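Local coordinates for protein transcriptional repressor, TetR family (Thermus thermophilus, PDB 3ANP) that binds lauroyl-CoA and represses transcription in the control of fatty acid degradation, probably by binding regulatory DNA as a TetR-family dimer, at residues N113-P116 with V117-R120. Sequence-based numbering, arbitrary orientation.
Sequences NPDP and VRAR. With DCC (dodecyl-coa), chain E.
D115 and V117 lie side by side at the start of helix 116-125, where D115 OD1 accepts the backbone N of V117 at 3.0 Å and N-caps the helix. The donor meets this oxygen from above the carboxylate plane, a position reached because D115 CG is turned anti to its own N (chi1 177°). The carbonyl O of D115 takes A119 N at 3.0 Å and, more weakly, R118 N; P116 O receives R120 N, the next i to i+4 bond of the helix. Just upstream, N113 OD1 closes an Asx turn by accepting D115 N on a lone pair at 2.9 Å. The same amide lays ND2 over one face of the R118 guanidinium, 3.2 Å from NE, with the two planes 44° apart. Both are donors, and E110 reconciles them: OE1 accepts N113 ND2 while OE2 forms a salt bridge with R118 NE. With an alanine in place of D115, V117 N would probably lose its capping acceptor, although the backbone bonds from that residue's O could remain. On the ligand side, A119 CB packs 3.6 Å from CP5 of dodecyl-CoA, and the extended R120 brings NH1 to 3.3 Å from CP7. Y172 of the second subunit hydrogen-bonds N113 O and packs on P116 and A119. The capped helix start thus joins acyl-CoA pocket and dimer interface, and R120 probably adds favourable electrostatics near the ligand's pyrophosphate.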
loop_
_atom_site.group_PDB
_atom_site.type_symbol
_atom_site.label_atom_id
_atom_site.label_comp_id
_atom_site.label_asym_id
_atom_site.label_seq_id
_atom_site.Cartn_x
_atom_site.Cartn_y
_atom_site.Cartn_z
ATOM N N ASN A 113 5.653 9.222 -4.065
ATOM C CA ASN A 113 6.724 10.183 -4.312
ATOM C C ASN A 113 7.362 10.636 -2.986
ATOM O O ASN A 113 6.660 11.021 -2.053
ATOM C CB ASN A 113 6.172 11.399 -5.061
ATOM C CG ASN A 113 7.262 12.199 -5.739
ATOM O OD1 ASN A 113 8.130 12.770 -5.075
ATOM N ND2 ASN A 113 7.230 12.235 -7.071
ATOM N N PRO A 114 8.700 10.578 -2.882
ATOM C CA PRO A 114 9.362 11.004 -1.641
ATOM C C PRO A 114 8.980 12.435 -1.286
ATOM O O PRO A 114 8.876 12.788 -0.113
ATOM C CB PRO A 114 10.839 10.864 -1.972
ATOM C CG PRO A 114 10.852 9.696 -2.893
ATOM C CD PRO A 114 9.669 9.963 -3.804
ATOM N N ASP A 115 8.770 13.263 -2.303
ATOM C CA ASP A 115 8.370 14.644 -2.064
ATOM C C ASP A 115 6.916 14.626 -1.570
ATOM O O ASP A 115 6.015 14.229 -2.297
ATOM C CB ASP A 115 8.492 15.449 -3.359
ATOM C CG ASP A 115 8.029 16.886 -3.209
ATOM O OD1 ASP A 115 7.550 17.267 -2.120
ATOM O OD2 ASP A 115 8.142 17.639 -4.198
ATOM N N PRO A 116 6.675 15.055 -0.316
ATOM C CA PRO A 116 5.341 15.086 0.295
ATOM C C PRO A 116 4.310 15.982 -0.391
ATOM O O PRO A 116 3.111 15.717 -0.323
ATOM C CB PRO A 116 5.623 15.538 1.730
ATOM C CG PRO A 116 7.023 15.053 1.981
ATOM C CD PRO A 116 7.705 15.413 0.677
ATOM N N VAL A 117 4.758 17.063 -1.025
ATOM C CA VAL A 117 3.823 17.945 -1.710
ATOM C C VAL A 117 3.221 17.190 -2.907
ATOM O O VAL A 117 2.026 17.305 -3.202
ATOM C CB VAL A 117 4.536 19.216 -2.230
ATOM C CG1 VAL A 117 3.605 20.001 -3.168
ATOM C CG2 VAL A 117 4.962 20.085 -1.043
ATOM N N ARG A 118 4.057 16.435 -3.603
ATOM C CA ARG A 118 3.578 15.683 -4.757
ATOM C C ARG A 118 2.766 14.461 -4.348
ATOM O O ARG A 118 1.790 14.121 -5.023
ATOM C CB ARG A 118 4.744 15.275 -5.655
ATOM C CG ARG A 118 5.073 16.383 -6.643
ATOM C CD ARG A 118 6.250 16.103 -7.535
ATOM N NE ARG A 118 6.112 14.914 -8.368
ATOM C CZ ARG A 118 6.869 14.686 -9.434
ATOM N NH1 ARG A 118 7.787 15.580 -9.794
ATOM N NH2 ARG A 118 6.759 13.552 -10.101
ATOM N N ALA A 119 3.149 13.808 -3.248
ATOM C CA ALA A 119 2.395 12.640 -2.781
ATOM C C ALA A 119 1.008 13.105 -2.382
ATOM O O ALA A 119 0.012 12.447 -2.681
ATOM C CB ALA A 119 3.082 11.972 -1.574
ATOM N N ARG A 120 0.947 14.249 -1.701
ATOM C CA ARG A 120 -0.322 14.812 -1.269
ATOM C C ARG A 120 -1.177 15.194 -2.473
ATOM O O ARG A 120 -2.388 15.008 -2.474
ATOM C CB ARG A 120 -0.095 16.055 -0.407
ATOM C CG ARG A 120 -1.372 16.571 0.218
ATOM C CD ARG A 120 -1.135 17.839 1.026
ATOM N NE ARG A 120 -2.341 18.220 1.758
ATOM C CZ ARG A 120 -2.781 17.605 2.852
ATOM N NH1 ARG A 120 -2.115 16.577 3.355
ATOM N NH2 ARG A 120 -3.896 18.013 3.438
HETATM C C2 DCC E . -8.370 19.963 9.362
HETATM C C4 DCC E . -9.115 17.775 9.323
HETATM C C5 DCC E . -10.022 18.104 8.325
HETATM C C6 DCC E . -10.059 19.417 7.872
HETATM C C8 DCC E . -10.227 16.014 8.780
HETATM C C10 DCC E . -8.204 5.228 -9.164
HETATM C C11 DCC E . -7.913 5.178 -10.666
HETATM C C12 DCC E . -9.210 5.114 -11.473
HETATM N N9 DCC E . -9.270 16.479 9.578
HETATM N N7 DCC E . -10.691 16.999 8.014
HETATM N N3 DCC E . -8.309 18.724 9.817
HETATM N N1 DCC E . -9.221 20.313 8.412
HETATM N N6 DCC E . -10.912 19.777 6.916
HETATM C "C1'" DCC E . -8.519 15.694 10.585
HETATM C "C2'" DCC E . -8.603 14.197 10.297
HETATM O "O2'" DCC E . -9.900 13.709 10.653
HETATM C "C3'" DCC E . -7.580 13.732 11.332
HETATM O "O3'" DCC E . -8.172 13.714 12.634
HETATM C "C4'" DCC E . -6.521 14.835 11.264
HETATM O "O4'" DCC E . -7.102 15.899 10.487
HETATM C "C5'" DCC E . -5.281 14.277 10.564
HETATM O "O5'" DCC E . -5.627 13.746 9.283
HETATM P P1 DCC E . -4.636 12.733 8.520
HETATM O O11 DCC E . -4.141 11.708 9.465
HETATM O O12 DCC E . -5.307 12.287 7.278
HETATM O O6 DCC E . -3.385 13.662 8.119
HETATM P P2 DCC E . -3.372 14.503 6.747
HETATM O O21 DCC E . -2.481 15.591 7.211
HETATM O O22 DCC E . -4.835 14.615 6.564
HETATM O O7 DCC E . -2.596 13.349 5.935
HETATM C CPA DCC E . -3.293 12.357 5.177
HETATM C CPB DCC E . -2.663 12.231 3.787
HETATM C CP8 DCC E . -1.139 12.169 3.927
HETATM C CP7 DCC E . -3.064 13.438 2.936
HETATM C CP9 DCC E . -3.168 10.950 3.119
HETATM O OP3 DCC E . -0.748 10.983 4.624
HETATM C CP6 DCC E . -0.480 12.204 2.545
HETATM O OP2 DCC E . -0.243 13.277 1.993
HETATM N NP2 DCC E . -0.206 11.018 2.008
HETATM C CP5 DCC E . 0.429 10.899 0.686
HETATM C CP4 DCC E . 0.011 9.584 0.024
HETATM C CP3 DCC E . 0.447 8.382 0.866
HETATM O OP1 DCC E . 0.192 8.330 2.068
HETATM N NP1 DCC E . 1.094 7.426 0.205
HETATM C CP2 DCC E . 1.581 6.216 0.884
HETATM C CP1 DCC E . 0.405 5.296 1.226
HETATM S S DCC E . -0.368 4.535 -0.248
HETATM P P3 DCC E . -7.842 12.489 13.626
HETATM O O31 DCC E . -8.911 11.465 13.631
HETATM O O32 DCC E . -6.423 11.892 13.155
HETATM O O33 DCC E . -7.611 13.155 15.073
HETATM C CA1 DCC E . -1.674 5.645 -0.611
HETATM C CA2 DCC E . -2.800 5.185 -1.539
HETATM O OA1 DCC E . -1.682 6.780 -0.133
HETATM C CA3 DCC E . -4.027 6.087 -1.401
HETATM C CA4 DCC E . -5.203 5.596 -2.251
HETATM C CA5 DCC E . -4.882 5.590 -3.747
HETATM C CA6 DCC E . -6.155 5.318 -4.553
HETATM C CA7 DCC E . -5.887 5.394 -6.058
HETATM C CA8 DCC E . -7.186 5.252 -6.853
HETATM C CA9 DCC E . -6.903 5.255 -8.358
#